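Local coordinates for periplasmic binding protein/LacI transcriptional regulator (Clostridium phytofermentans, PDB 3BRS) that probably binds a sugar in the cleft between its two lobes, as a periplasmic-type solute-binding protein serving transport, at residues A[95-100]-A[143-148]; A[112-117]-A[149-154]; A[122-127]-A[219-224]; A[137-142]-A[196-201]; A[240-245]-A[274-279]. All blocks are in the same frame, centred on the assembly; numbering follows the deposited sequence.

The chain folds into two lobes, each built on a six-stranded sheet of order 2-1-3-4-5-6. Contact 1 joins the loop that follows strand 92-96 of the first lobe (residues 97-100) to the start of helix 144-157 in the second. About 11 Å away, centre to centre, contact 2 crosses that helix with helix 113-127, whose far end packs on strand 219-224 in contact 3. Contacts 3, 4 and 5 all reach the mixed sheet of the second lobe, with strands 219-224 and 240-243 adjacent in it. The segments of contacts 1 and 2 alternate along the chain, whereas contact 5 comes after the other four. Together they run from the junction of the lobes to the edge of the second sheet.

Contact 1: A[95-100]-A[143-148]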
# COMPACT_ATOMS: atom_id res chain seq x y z
N VAL A 95 13.02 4.24 3.07
CA VAL A 95 11.60 4.32 2.78
C VAL A 95 11.04 2.90 2.53
O VAL A 95 11.61 2.17 1.77
CB VAL A 95 11.26 5.27 1.74
CG1 VAL A 95 9.85 4.94 1.21
CG2 VAL A 95 11.31 6.73 2.33
N ILE A 96 9.99 2.50 3.27
CA ILE A 96 9.35 1.21 3.04
C ILE A 96 7.88 1.38 2.48
O ILE A 96 7.13 2.28 2.88
CB ILE A 96 9.28 0.48 4.33
CG1 ILE A 96 8.78 1.44 5.39
CG2 ILE A 96 10.63 -0.27 4.64
CD1 ILE A 96 8.16 0.73 6.61
N ASP A 97 7.47 0.54 1.54
CA ASP A 97 6.11 0.62 0.98
C ASP A 97 5.78 1.86 0.15
O ASP A 97 5.44 1.68 -0.99
CB ASP A 97 5.09 0.45 2.10
CG ASP A 97 3.65 0.59 1.63
OD1 ASP A 97 3.28 -0.11 0.70
OD2 ASP A 97 2.88 1.38 2.17
N SER A 98 5.96 3.10 0.65
CA SER A 98 5.27 4.25 0.02
C SER A 98 6.17 5.42 0.03
O SER A 98 6.52 5.87 1.12
CB SER A 98 4.00 4.63 0.73
OG SER A 98 3.16 5.36 -0.18
N GLY A 99 6.61 5.86 -1.16
CA GLY A 99 7.64 6.92 -1.23
C GLY A 99 7.14 8.36 -1.17
O GLY A 99 5.90 8.65 -1.10
N MET A 100 8.12 9.27 -1.17
CA MET A 100 7.93 10.71 -1.40
C MET A 100 8.37 11.17 -2.86
O MET A 100 9.15 10.52 -3.53
CB MET A 100 8.70 11.48 -0.37
CG MET A 100 8.20 11.15 1.10
SD MET A 100 9.15 11.88 2.46
CE MET A 100 10.31 10.56 2.46
N SER A 143 -1.31 9.18 -1.30
CA SER A 143 -0.16 8.38 -0.97
C SER A 143 0.35 7.93 -2.24
O SER A 143 -0.41 7.69 -3.08
CB SER A 143 -0.54 7.12 -0.22
OG SER A 143 -1.36 6.41 -1.04
N LYS A 144 1.65 7.69 -2.36
CA LYS A 144 2.25 7.29 -3.58
C LYS A 144 1.84 5.88 -4.03
O LYS A 144 1.64 5.65 -5.29
CB LYS A 144 3.76 7.40 -3.43
CG LYS A 144 4.46 7.14 -4.71
CD LYS A 144 5.83 7.61 -4.58
CE LYS A 144 6.43 7.65 -5.95
NZ LYS A 144 6.76 6.25 -6.27
N THR A 145 1.59 4.96 -3.09
CA THR A 145 1.10 3.58 -3.48
C THR A 145 -0.33 3.67 -4.13
O THR A 145 -0.60 3.01 -5.14
CB THR A 145 1.06 2.61 -2.32
OG1 THR A 145 0.27 3.21 -1.24
CG2 THR A 145 2.40 2.34 -1.88
N ALA A 146 -1.22 4.55 -3.64
CA ALA A 146 -2.55 4.71 -4.33
C ALA A 146 -2.40 5.24 -5.74
O ALA A 146 -3.08 4.77 -6.65
CB ALA A 146 -3.50 5.70 -3.59
N MET A 147 -1.59 6.31 -5.88
CA MET A 147 -1.31 6.92 -7.17
C MET A 147 -0.75 5.97 -8.14
O MET A 147 -1.11 6.03 -9.28
CB MET A 147 -0.34 8.13 -7.04
CG MET A 147 -0.61 9.12 -5.82
SD MET A 147 0.50 10.58 -5.45
CE MET A 147 1.05 10.89 -7.10
N ASP A 148 0.24 5.16 -7.74
CA ASP A 148 0.94 4.26 -8.68
C ASP A 148 -0.02 3.14 -9.14
O ASP A 148 -0.07 2.79 -10.28
CB ASP A 148 2.24 3.63 -8.07
CG ASP A 148 3.43 4.62 -7.97
OD1 ASP A 148 3.32 5.78 -8.39
OD2 ASP A 148 4.49 4.24 -7.43
O HOH W 1 0.34 1.11 1.18
O HOH W 2 3.31 8.24 -0.04
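Ser98 and Thr145 form the direct polar link: Thr145 N donates to Ser98 OG in a weak bond of 3.3 Å. The first torsion of Ser98 carries OG round to the side opposite its backbone N (chi1 -158°), which aims the hydroxyl at the first turn of helix 144-157. Two waters complete the polar set. Water 2 accepts from Ser98 OG and from Lys144 N, the latter at 2.9 Å, and donates to Gly99 O, so a helix-start N-H is satisfied through solvent by the loop opposite. Water 1 donates to Asp97 OD2 at 2.7 Å and also bonds to Thr145 OG1, spanning two side chains that cross nearly at right angles. Segment 95-100 leaves a strand of the first lobe, and 143-148 opens a helix of the second. The contact therefore bridges the two lobes of the periplasmic-binding-protein fold where the first turn of a helix faces a strand-end loop. Ser143 is the N-cap: its OG accepts from Ala146 N at 3.2 Å and also bonds to Val140 O. Van der Waals contacts fill in around these bonds. Thr145 CG2 lies 3.2 Å from Asp97 O and also packs on Ser98 OG, while Lys144 lays its CB and CD along the Gly99 carbonyl, with CB 3.4 Å from Gly99 O. Beyond CD the lysine turns at its last torsion (chi4 -77°) and makes a salt bridge within its own helix, NZ meeting the syn lone pair of Asp148 OD2 at 3.2 Å.

Contact 2: A[112-117]-A[149-154]; sequences DNIQAG and REEGLK
Arg149 grips Asn113 across two crossing helices, although its side chain starts out in another direction. Its CB points away from segment 112-117, and contact begins one atom further out. CG rests 3.9 Å from Asn113 CB and is also touched by Ile223 of the neighbouring strand. With chi2 at -179° the chain runs extended and crosses the asparagine at a slant, CD passing Asn113 OD1 before the head group arrives. NE then donates to Asn113 OD1 at 2.8 Å and NH2 reaches the same oxygen at 3.0 Å. This is a side-on grip by two nitrogens on one atom. OD1 lies in the guanidinium plane, but both donors come from one face of the amide, the NE bond rising 45° out of the carbonyl plane; the two flat groups are accordingly tilted rather than coplanar. The remaining nitrogen, NH1, donates to Leu197 O, in the loop between strand 191-196 and helix 199-211 of the same lobe, so three N-H groups hold the guanidinium in position. Away from the arginine the backbones come very close. Gly117 and Gly152 have CA atoms 4.1 Å apart, and three CA-H...O contacts link the chains there: Gly152 CA to Ile114 O, Gly117 CA to Arg149 O, and Leu153 CA to Gly117 O at 3.2 Å. At the outer edge Ile114 CD1 leans on the Glu151 carboxylate. The short helix axes approach to 6.5 Å with a signed crossing angle of -43°, a glycine-mediated helix-helix crossing with CA-H...O contacts, here between helices 113-127 and 144-157.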
# COMPACT_ATOMS: atom_id res chain seq x y z
N ASP A 112 6.64 -2.84 -6.90
CA ASP A 112 6.34 -2.07 -8.12
C ASP A 112 4.81 -1.91 -8.18
O ASP A 112 4.06 -2.87 -8.58
CB ASP A 112 6.93 -2.79 -9.35
CG ASP A 112 6.92 -1.92 -10.63
OD1 ASP A 112 6.21 -0.90 -10.70
OD2 ASP A 112 7.61 -2.26 -11.61
N ASN A 113 4.32 -0.72 -7.80
CA ASN A 113 2.83 -0.48 -7.68
C ASN A 113 2.20 -0.21 -9.02
O ASN A 113 1.03 -0.63 -9.34
CB ASN A 113 2.47 0.51 -6.56
CG ASN A 113 2.76 -0.10 -5.17
OD1 ASN A 113 2.03 -0.98 -4.74
ND2 ASN A 113 3.89 0.23 -4.57
N ILE A 114 3.03 0.35 -9.89
CA ILE A 114 2.60 0.61 -11.25
C ILE A 114 2.38 -0.73 -11.89
O ILE A 114 1.31 -1.01 -12.42
CB ILE A 114 3.52 1.53 -12.05
CG1 ILE A 114 3.51 2.93 -11.42
CG2 ILE A 114 2.90 1.78 -13.47
CD1 ILE A 114 4.69 3.85 -11.82
N GLN A 115 3.35 -1.60 -11.86
CA GLN A 115 3.11 -2.92 -12.47
C GLN A 115 2.03 -3.71 -11.81
O GLN A 115 1.29 -4.40 -12.48
CB GLN A 115 4.39 -3.74 -12.57
CG GLN A 115 5.32 -3.32 -13.74
CD GLN A 115 4.82 -3.65 -15.14
OE1 GLN A 115 4.09 -4.64 -15.37
NE2 GLN A 115 5.24 -2.83 -16.12
N ALA A 116 1.91 -3.66 -10.47
CA ALA A 116 0.69 -4.21 -9.85
C ALA A 116 -0.68 -3.71 -10.45
O ALA A 116 -1.50 -4.56 -10.80
CB ALA A 116 0.71 -4.07 -8.35
N GLY A 117 -0.92 -2.38 -10.58
CA GLY A 117 -2.16 -1.96 -11.12
C GLY A 117 -2.25 -2.33 -12.60
O GLY A 117 -3.32 -2.58 -13.09
N ARG A 149 -0.81 2.62 -8.23
CA ARG A 149 -1.86 1.62 -8.48
C ARG A 149 -2.95 2.03 -9.46
O ARG A 149 -3.30 1.24 -10.38
CB ARG A 149 -2.44 1.16 -7.16
CG ARG A 149 -1.42 0.22 -6.44
CD ARG A 149 -1.91 -0.30 -5.14
NE ARG A 149 -0.76 -0.67 -4.32
CZ ARG A 149 -0.86 -0.95 -3.02
NH1 ARG A 149 -2.08 -0.96 -2.38
NH2 ARG A 149 0.25 -1.21 -2.35
N GLU A 150 -3.43 3.28 -9.32
CA GLU A 150 -4.49 3.79 -10.16
C GLU A 150 -3.92 4.11 -11.58
O GLU A 150 -4.57 3.87 -12.56
CB GLU A 150 -5.11 5.05 -9.52
CG GLU A 150 -6.09 5.79 -10.44
CD GLU A 150 -6.58 7.01 -9.73
OE1 GLU A 150 -6.70 6.92 -8.48
OE2 GLU A 150 -6.83 8.04 -10.36
N GLU A 151 -2.71 4.65 -11.63
CA GLU A 151 -1.95 4.85 -12.90
C GLU A 151 -1.68 3.60 -13.63
O GLU A 151 -2.02 3.45 -14.85
CB GLU A 151 -0.62 5.54 -12.57
CG GLU A 151 0.27 5.87 -13.79
CD GLU A 151 1.72 6.26 -13.37
OE1 GLU A 151 1.90 6.83 -12.22
OE2 GLU A 151 2.67 6.03 -14.18
N GLY A 152 -1.11 2.63 -12.90
CA GLY A 152 -1.01 1.23 -13.40
C GLY A 152 -2.28 0.71 -13.94
O GLY A 152 -2.32 0.25 -15.06
N LEU A 153 -3.34 0.71 -13.12
CA LEU A 153 -4.64 0.27 -13.56
C LEU A 153 -5.10 0.75 -14.95
O LEU A 153 -5.54 -0.05 -15.74
CB LEU A 153 -5.69 0.69 -12.52
CG LEU A 153 -7.18 0.23 -12.74
CD1 LEU A 153 -7.33 -1.30 -12.70
CD2 LEU A 153 -8.08 0.86 -11.67
N LYS A 154 -5.04 2.07 -15.18
CA LYS A 154 -5.46 2.75 -16.35
C LYS A 154 -4.56 2.39 -17.53
O LYS A 154 -5.03 2.04 -18.59
CB LYS A 154 -5.42 4.26 -16.10
CG LYS A 154 -6.42 4.73 -15.13
CD LYS A 154 -6.43 6.27 -15.04
CE LYS A 154 -7.54 6.69 -14.03
NZ LYS A 154 -7.26 7.99 -13.33

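Contact 3: A[122-127]-A[219-224]; sequences AVTKNL and KLVCID
Thr124 OG1, already hydrogen-bonded to Ile120 O one turn back in its own helix, lies 3.6 Å from Val221 CG2, the nearest approach between helix 122-127 and strand 219-224. That bond to the helix carbonyl occupies the hydroxyl, which meets the valine by packing alone. The rest of the contact is aliphatic. Val221 points at the helix and divides its two methyl groups between partners. Its CG1, turned to the side away from its carbonyl carbon (chi1 -66°), takes Leu127 CD1 at 4.0 Å and Val123 CG1 at 4.1 Å; its CG2 is left to the threonine. Leu127 and Val221 reach toward each other tip to tip, whereas Val123 and Val221 slide past one another in opposite directions. At the far end, Leu127 CD2 touches the aliphatic part of Lys219, coming 4.3 Å from its CD. The short segments run almost antiparallel, at 172°, with axes 9.8 Å apart, a helix lying on a sheet face. Val193 and Val195 of strand 191-196 and Ala240 of strand 240-243 extend the same apolar floor beneath the helix. Helix 113-127 thus covers one face of the second lobe's sheet, in the layered alpha/beta build of the family. With no hydrogen bond between the two segments, the contact is one of dispersion and burial of methyl groups, probably hydrophobic in origin.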
# COMPACT_ATOMS: atom_id res chain seq x y z
N ALA A 122 -5.05 -5.35 -16.70
CA ALA A 122 -5.12 -6.28 -17.84
C ALA A 122 -6.11 -7.38 -17.57
O ALA A 122 -6.82 -7.79 -18.48
CB ALA A 122 -3.78 -6.84 -18.26
N VAL A 123 -6.19 -7.87 -16.35
CA VAL A 123 -7.28 -8.83 -16.00
C VAL A 123 -8.67 -8.17 -16.26
O VAL A 123 -9.55 -8.78 -16.84
CB VAL A 123 -7.14 -9.28 -14.49
CG1 VAL A 123 -8.42 -9.99 -14.00
CG2 VAL A 123 -5.90 -10.18 -14.29
N THR A 124 -8.83 -6.91 -15.81
CA THR A 124 -10.08 -6.17 -15.88
C THR A 124 -10.47 -5.92 -17.33
O THR A 124 -11.64 -6.05 -17.68
CB THR A 124 -10.07 -4.85 -15.07
OG1 THR A 124 -9.63 -5.06 -13.71
CG2 THR A 124 -11.47 -4.30 -14.99
N LYS A 125 -9.49 -5.57 -18.17
CA LYS A 125 -9.74 -5.43 -19.63
C LYS A 125 -10.32 -6.70 -20.18
O LYS A 125 -11.27 -6.64 -20.94
CB LYS A 125 -8.43 -5.13 -20.35
CG LYS A 125 -8.52 -4.68 -21.81
CD LYS A 125 -7.13 -4.27 -22.21
CE LYS A 125 -7.06 -3.61 -23.58
NZ LYS A 125 -5.62 -3.61 -24.06
N ASN A 126 -9.80 -7.85 -19.81
CA ASN A 126 -10.41 -9.06 -20.35
C ASN A 126 -11.86 -9.27 -19.82
O ASN A 126 -12.73 -9.74 -20.55
CB ASN A 126 -9.54 -10.23 -20.02
CG ASN A 126 -10.01 -11.52 -20.66
OD1 ASN A 126 -10.26 -11.60 -21.87
ND2 ASN A 126 -10.11 -12.55 -19.86
N LEU A 127 -12.14 -8.91 -18.56
CA LEU A 127 -13.52 -9.08 -18.04
C LEU A 127 -14.60 -8.23 -18.73
O LEU A 127 -15.72 -8.68 -18.95
CB LEU A 127 -13.58 -8.87 -16.53
CG LEU A 127 -12.76 -9.84 -15.70
CD1 LEU A 127 -12.73 -9.34 -14.29
CD2 LEU A 127 -13.33 -11.26 -15.79
N LYS A 219 -18.32 -8.78 -10.51
CA LYS A 219 -17.03 -9.34 -10.12
C LYS A 219 -16.05 -8.27 -9.57
O LYS A 219 -16.09 -7.09 -9.93
CB LYS A 219 -16.43 -10.03 -11.31
CG LYS A 219 -17.14 -11.38 -11.67
CD LYS A 219 -16.65 -11.76 -13.08
CE LYS A 219 -17.38 -12.92 -13.72
NZ LYS A 219 -17.54 -12.63 -15.18
N LEU A 220 -15.16 -8.78 -8.72
CA LEU A 220 -14.28 -8.02 -7.90
C LEU A 220 -12.87 -8.55 -8.11
O LEU A 220 -12.58 -9.77 -8.14
CB LEU A 220 -14.71 -8.09 -6.43
CG LEU A 220 -13.85 -7.47 -5.32
CD1 LEU A 220 -13.65 -5.93 -5.46
CD2 LEU A 220 -14.44 -7.77 -3.95
N VAL A 221 -11.99 -7.60 -8.35
CA VAL A 221 -10.57 -7.86 -8.46
C VAL A 221 -9.90 -6.83 -7.56
O VAL A 221 -10.49 -5.75 -7.27
CB VAL A 221 -10.08 -7.67 -9.95
CG1 VAL A 221 -10.71 -8.72 -10.86
CG2 VAL A 221 -10.44 -6.33 -10.48
N CYS A 222 -8.70 -7.15 -7.08
CA CYS A 222 -8.00 -6.21 -6.15
C CYS A 222 -6.52 -6.45 -6.12
O CYS A 222 -6.02 -7.55 -6.46
CB CYS A 222 -8.52 -6.34 -4.69
SG CYS A 222 -8.37 -8.11 -4.12
N ILE A 223 -5.84 -5.43 -5.64
CA ILE A 223 -4.50 -5.51 -5.06
C ILE A 223 -4.66 -5.68 -3.53
O ILE A 223 -5.37 -4.91 -2.87
CB ILE A 223 -3.65 -4.28 -5.37
CG1 ILE A 223 -3.54 -4.08 -6.89
CG2 ILE A 223 -2.27 -4.41 -4.72
CD1 ILE A 223 -3.05 -2.63 -7.34
N ASP A 224 -4.01 -6.73 -2.99
CA ASP A 224 -4.26 -7.16 -1.64
C ASP A 224 -3.01 -7.37 -0.82
O ASP A 224 -1.88 -7.53 -1.35
CB ASP A 224 -5.13 -8.43 -1.68
CG ASP A 224 -5.54 -8.93 -0.30
OD1 ASP A 224 -5.98 -8.08 0.53
OD2 ASP A 224 -5.44 -10.17 -0.07

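Contact 4: A[137-142]-A[196-201]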
# COMPACT_ATOMS: atom_id res chain seq x y z
N ILE A 137 -12.63 1.42 -6.12
CA ILE A 137 -12.45 1.89 -4.74
C ILE A 137 -10.93 1.94 -4.47
O ILE A 137 -10.18 0.86 -4.38
CB ILE A 137 -13.11 1.00 -3.67
CG1 ILE A 137 -14.60 0.76 -3.92
CG2 ILE A 137 -12.93 1.71 -2.24
CD1 ILE A 137 -15.42 2.13 -4.21
N SER A 138 -10.50 3.20 -4.33
CA SER A 138 -9.16 3.52 -3.88
C SER A 138 -9.16 3.83 -2.39
O SER A 138 -10.20 3.79 -1.70
CB SER A 138 -8.54 4.64 -4.68
OG SER A 138 -7.13 4.59 -4.48
N PHE A 139 -7.96 4.09 -1.90
CA PHE A 139 -7.72 4.34 -0.52
C PHE A 139 -7.29 5.82 -0.30
O PHE A 139 -8.15 6.74 -0.32
CB PHE A 139 -6.76 3.30 0.09
CG PHE A 139 -5.44 3.04 -0.66
CD1 PHE A 139 -5.44 2.34 -1.89
CD2 PHE A 139 -4.23 3.28 -0.04
CE1 PHE A 139 -4.21 2.01 -2.59
CE2 PHE A 139 -2.98 2.95 -0.67
CZ PHE A 139 -2.96 2.27 -1.98
N VAL A 140 -5.99 6.11 -0.19
CA VAL A 140 -5.59 7.50 0.26
C VAL A 140 -5.02 8.12 -0.93
O VAL A 140 -3.94 7.75 -1.32
CB VAL A 140 -4.55 7.58 1.45
CG1 VAL A 140 -4.17 9.13 1.76
CG2 VAL A 140 -5.17 7.02 2.65
N LYS A 141 -5.78 9.03 -1.54
CA LYS A 141 -5.50 9.57 -2.87
C LYS A 141 -4.09 10.11 -3.02
O LYS A 141 -3.46 10.05 -4.11
CB LYS A 141 -6.49 10.73 -3.20
CG LYS A 141 -6.21 11.34 -4.58
CD LYS A 141 -7.35 12.08 -5.13
CE LYS A 141 -6.95 12.53 -6.50
NZ LYS A 141 -8.20 12.40 -7.32
N ASN A 142 -3.57 10.67 -1.94
CA ASN A 142 -2.28 11.30 -2.02
C ASN A 142 -1.14 10.48 -1.62
O ASN A 142 -0.07 11.01 -1.62
CB ASN A 142 -2.21 12.45 -1.10
CG ASN A 142 -2.29 13.67 -1.78
OD1 ASN A 142 -1.25 14.31 -2.04
ND2 ASN A 142 -3.51 14.03 -2.17
N GLY A 196 -10.76 -2.99 -6.11
CA GLY A 196 -10.30 -2.42 -4.80
C GLY A 196 -8.79 -2.38 -4.85
O GLY A 196 -8.12 -3.40 -5.09
N LEU A 197 -8.19 -1.21 -4.56
CA LEU A 197 -6.72 -1.00 -4.76
C LEU A 197 -5.83 -1.36 -3.49
O LEU A 197 -4.59 -1.34 -3.47
CB LEU A 197 -6.45 0.44 -5.30
CG LEU A 197 -6.86 0.60 -6.80
CD1 LEU A 197 -6.37 2.05 -7.24
CD2 LEU A 197 -6.26 -0.61 -7.60
N ASN A 198 -6.50 -1.63 -2.41
CA ASN A 198 -5.80 -2.18 -1.24
C ASN A 198 -6.72 -3.07 -0.41
O ASN A 198 -7.86 -3.21 -0.75
CB ASN A 198 -5.13 -1.06 -0.44
CG ASN A 198 -6.07 -0.36 0.52
OD1 ASN A 198 -7.28 -0.21 0.26
ND2 ASN A 198 -5.51 0.10 1.62
N GLN A 199 -6.28 -3.62 0.70
CA GLN A 199 -7.19 -4.55 1.40
C GLN A 199 -8.48 -3.92 1.96
O GLN A 199 -9.56 -4.47 1.75
CB GLN A 199 -6.42 -5.27 2.48
CG GLN A 199 -7.13 -6.31 3.25
CD GLN A 199 -6.39 -6.60 4.56
OE1 GLN A 199 -5.18 -6.33 4.68
NE2 GLN A 199 -7.11 -7.12 5.54
N TYR A 200 -8.37 -2.76 2.65
CA TYR A 200 -9.53 -1.99 3.11
C TYR A 200 -10.57 -1.80 2.08
O TYR A 200 -11.77 -1.93 2.37
CB TYR A 200 -9.09 -0.59 3.64
CG TYR A 200 -8.14 -0.67 4.83
CD1 TYR A 200 -6.76 -0.63 4.64
CD2 TYR A 200 -8.63 -0.78 6.11
CE1 TYR A 200 -5.83 -0.65 5.73
CE2 TYR A 200 -7.76 -0.83 7.22
CZ TYR A 200 -6.35 -0.72 7.04
OH TYR A 200 -5.50 -0.77 8.14
N SER A 201 -10.14 -1.38 0.91
CA SER A 201 -10.98 -1.05 -0.24
C SER A 201 -11.63 -2.28 -0.70
O SER A 201 -12.81 -2.28 -0.94
CB SER A 201 -10.09 -0.59 -1.43
OG SER A 201 -9.65 0.76 -1.39
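Ile137 and Gly196 pair as neighbours in a parallel sheet, and the backbone bond follows at once: Leu197 N donates to Ile137 O at 2.9 Å, nearly in line with the carbonyl. The same oxygen receives a CA-H...O contact from Gly196 CA at 3.3 Å. Ser201, from the first turn of helix 199-211, brings its OG to 3.0 Å from Ile137 O and 3.1 Å from Ser138 O. Stacking supplies the second kind of contact. The Asn198 amide lies flat against one face of the Phe139 ring, their planes only 10° apart. Asn198 CB makes a CH-pi contact 3.9 Å from the ring centroid, 19° off its normal. The Phe139 first torsion (chi1 50°) tucks CG between its backbone N and carbonyl carbon, presenting this face to the asparagine. Asn198 is also the N-cap: its OD1 accepts from Ser201 N at 3.2 Å. Apolar packing is lighter, Leu197 CB sitting at the Phe139 ring edge; Leu197 CD1 also makes a van der Waals contact with the Ser138 hydroxyl. The pair lies where strands 133-138 and 191-196 end; helix 144-157 packs on Phe139 through Thr145 and Ala146, helix 174-187 on Ile137, and strand 164-169 flanks Ser138.

Contact 5: A[240-245]-A[274-279]; sequences AMVVQK and CALITK
Val242 and Leu276 face each other on one side of an antiparallel strand pair, their side chains crossing at a slant with Val242 CG2 3.8 Å from Leu276 CD1. Next along this face, Ala240 CB touches CD1 of the same leucine and lies 3.7 Å from Thr278 OG1. At the other end Val242 CG1 packs on Cys274 SG at 3.7 Å; chi1 of the cysteine (67°) swings the sulfur over to it. Helix 113-127 covers this face, with Ile120 on Val242 and Val123 on Leu276. The opposite face carries Met241, Val243, Ala275 and Ile277. There Val243 CG2 meets Ile277 CD1 at 4.0 Å, also obliquely, and Met227 leans on both, while the end of Met241 leads away toward strand 219-224. In the backbone, two hydrogen-bonded pairs set the register. Met241 and Ile277 exchange N-H...O bonds of 2.8 Å (Met241 N to Ile277 O) and 2.9 Å (Ile277 N to Met241 O), and Val243 and Ala275 do likewise. Strand 275-278 is the antiparallel edge strand of an otherwise parallel sheet, added after the chain returns from strand 269-271 of the first lobe, as expected of a two-lobed periplasmic binding protein with several interlobe crossings.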
# COMPACT_ATOMS: atom_id res chain seq x y z
N ALA A 240 -9.63 -12.10 -9.27
CA ALA A 240 -8.19 -12.11 -9.34
C ALA A 240 -7.68 -11.26 -8.23
O ALA A 240 -8.34 -10.30 -7.81
CB ALA A 240 -7.71 -11.60 -10.68
N MET A 241 -6.48 -11.57 -7.73
CA MET A 241 -5.84 -10.64 -6.79
C MET A 241 -4.33 -10.61 -6.98
O MET A 241 -3.68 -11.72 -7.25
CB MET A 241 -6.18 -10.96 -5.33
CG MET A 241 -5.76 -12.32 -4.74
SD MET A 241 -6.13 -12.54 -2.92
CE MET A 241 -7.87 -12.11 -2.90
N VAL A 242 -3.76 -9.38 -6.90
CA VAL A 242 -2.33 -9.15 -6.84
C VAL A 242 -1.98 -9.14 -5.31
O VAL A 242 -2.60 -8.48 -4.49
CB VAL A 242 -1.85 -7.87 -7.57
CG1 VAL A 242 -0.32 -7.82 -7.50
CG2 VAL A 242 -2.27 -7.87 -9.07
N VAL A 243 -0.99 -9.93 -4.95
CA VAL A 243 -0.63 -10.17 -3.55
C VAL A 243 0.77 -9.61 -3.42
O VAL A 243 1.59 -9.84 -4.33
CB VAL A 243 -0.59 -11.73 -3.40
CG1 VAL A 243 0.22 -12.13 -2.23
CG2 VAL A 243 -1.97 -12.24 -3.34
N GLN A 244 1.07 -8.88 -2.34
CA GLN A 244 2.41 -8.33 -2.19
C GLN A 244 3.22 -9.23 -1.26
O GLN A 244 2.76 -10.32 -0.91
CB GLN A 244 2.37 -6.90 -1.60
CG GLN A 244 1.47 -5.99 -2.42
CD GLN A 244 1.32 -4.69 -1.76
OE1 GLN A 244 2.23 -3.89 -1.77
NE2 GLN A 244 0.17 -4.47 -1.13
N LYS A 245 4.41 -8.76 -0.87
CA LYS A 245 5.29 -9.46 0.07
C LYS A 245 5.69 -8.62 1.31
O LYS A 245 6.86 -8.30 1.53
CB LYS A 245 6.50 -10.11 -0.67
CG LYS A 245 6.06 -11.29 -1.52
CD LYS A 245 7.19 -11.97 -2.28
CE LYS A 245 6.69 -12.40 -3.71
NZ LYS A 245 7.72 -12.76 -4.80
N CYS A 274 5.59 -9.08 -6.28
CA CYS A 274 4.14 -9.39 -6.04
C CYS A 274 3.71 -10.49 -7.02
O CYS A 274 4.47 -10.80 -7.91
CB CYS A 274 3.29 -8.11 -6.20
SG CYS A 274 3.33 -7.61 -7.89
N ALA A 275 2.56 -11.14 -6.81
CA ALA A 275 2.05 -12.16 -7.73
C ALA A 275 0.56 -11.96 -8.04
O ALA A 275 -0.18 -11.50 -7.22
CB ALA A 275 2.30 -13.59 -7.21
N LEU A 276 0.16 -12.34 -9.24
CA LEU A 276 -1.24 -12.32 -9.65
C LEU A 276 -1.80 -13.77 -9.62
O LEU A 276 -1.30 -14.64 -10.36
CB LEU A 276 -1.39 -11.80 -11.07
CG LEU A 276 -2.79 -11.81 -11.71
CD1 LEU A 276 -3.68 -10.75 -11.11
CD2 LEU A 276 -2.73 -11.51 -13.18
N ILE A 277 -2.87 -13.96 -8.82
CA ILE A 277 -3.61 -15.17 -8.73
C ILE A 277 -5.03 -14.96 -9.22
O ILE A 277 -5.64 -13.95 -8.98
CB ILE A 277 -3.70 -15.68 -7.28
CG1 ILE A 277 -2.65 -15.05 -6.39
CG2 ILE A 277 -3.48 -17.21 -7.29
CD1 ILE A 277 -2.50 -15.78 -5.08
N THR A 278 -5.63 -15.98 -9.80
CA THR A 278 -6.75 -15.77 -10.67
C THR A 278 -7.62 -17.00 -10.46
O THR A 278 -7.09 -18.10 -10.30
CB THR A 278 -6.14 -15.71 -12.15
OG1 THR A 278 -6.17 -14.35 -12.63
CG2 THR A 278 -6.79 -16.59 -13.08
N LYS A 279 -8.94 -16.77 -10.40
CA LYS A 279 -9.90 -17.81 -10.22
C LYS A 279 -10.46 -18.17 -11.58
O LYS A 279 -10.97 -17.30 -12.29
CB LYS A 279 -11.00 -17.35 -9.30
CG LYS A 279 -12.21 -18.20 -9.30
CD LYS A 279 -12.81 -18.29 -7.92
CE LYS A 279 -13.98 -19.26 -7.94
NZ LYS A 279 -14.14 -19.92 -6.62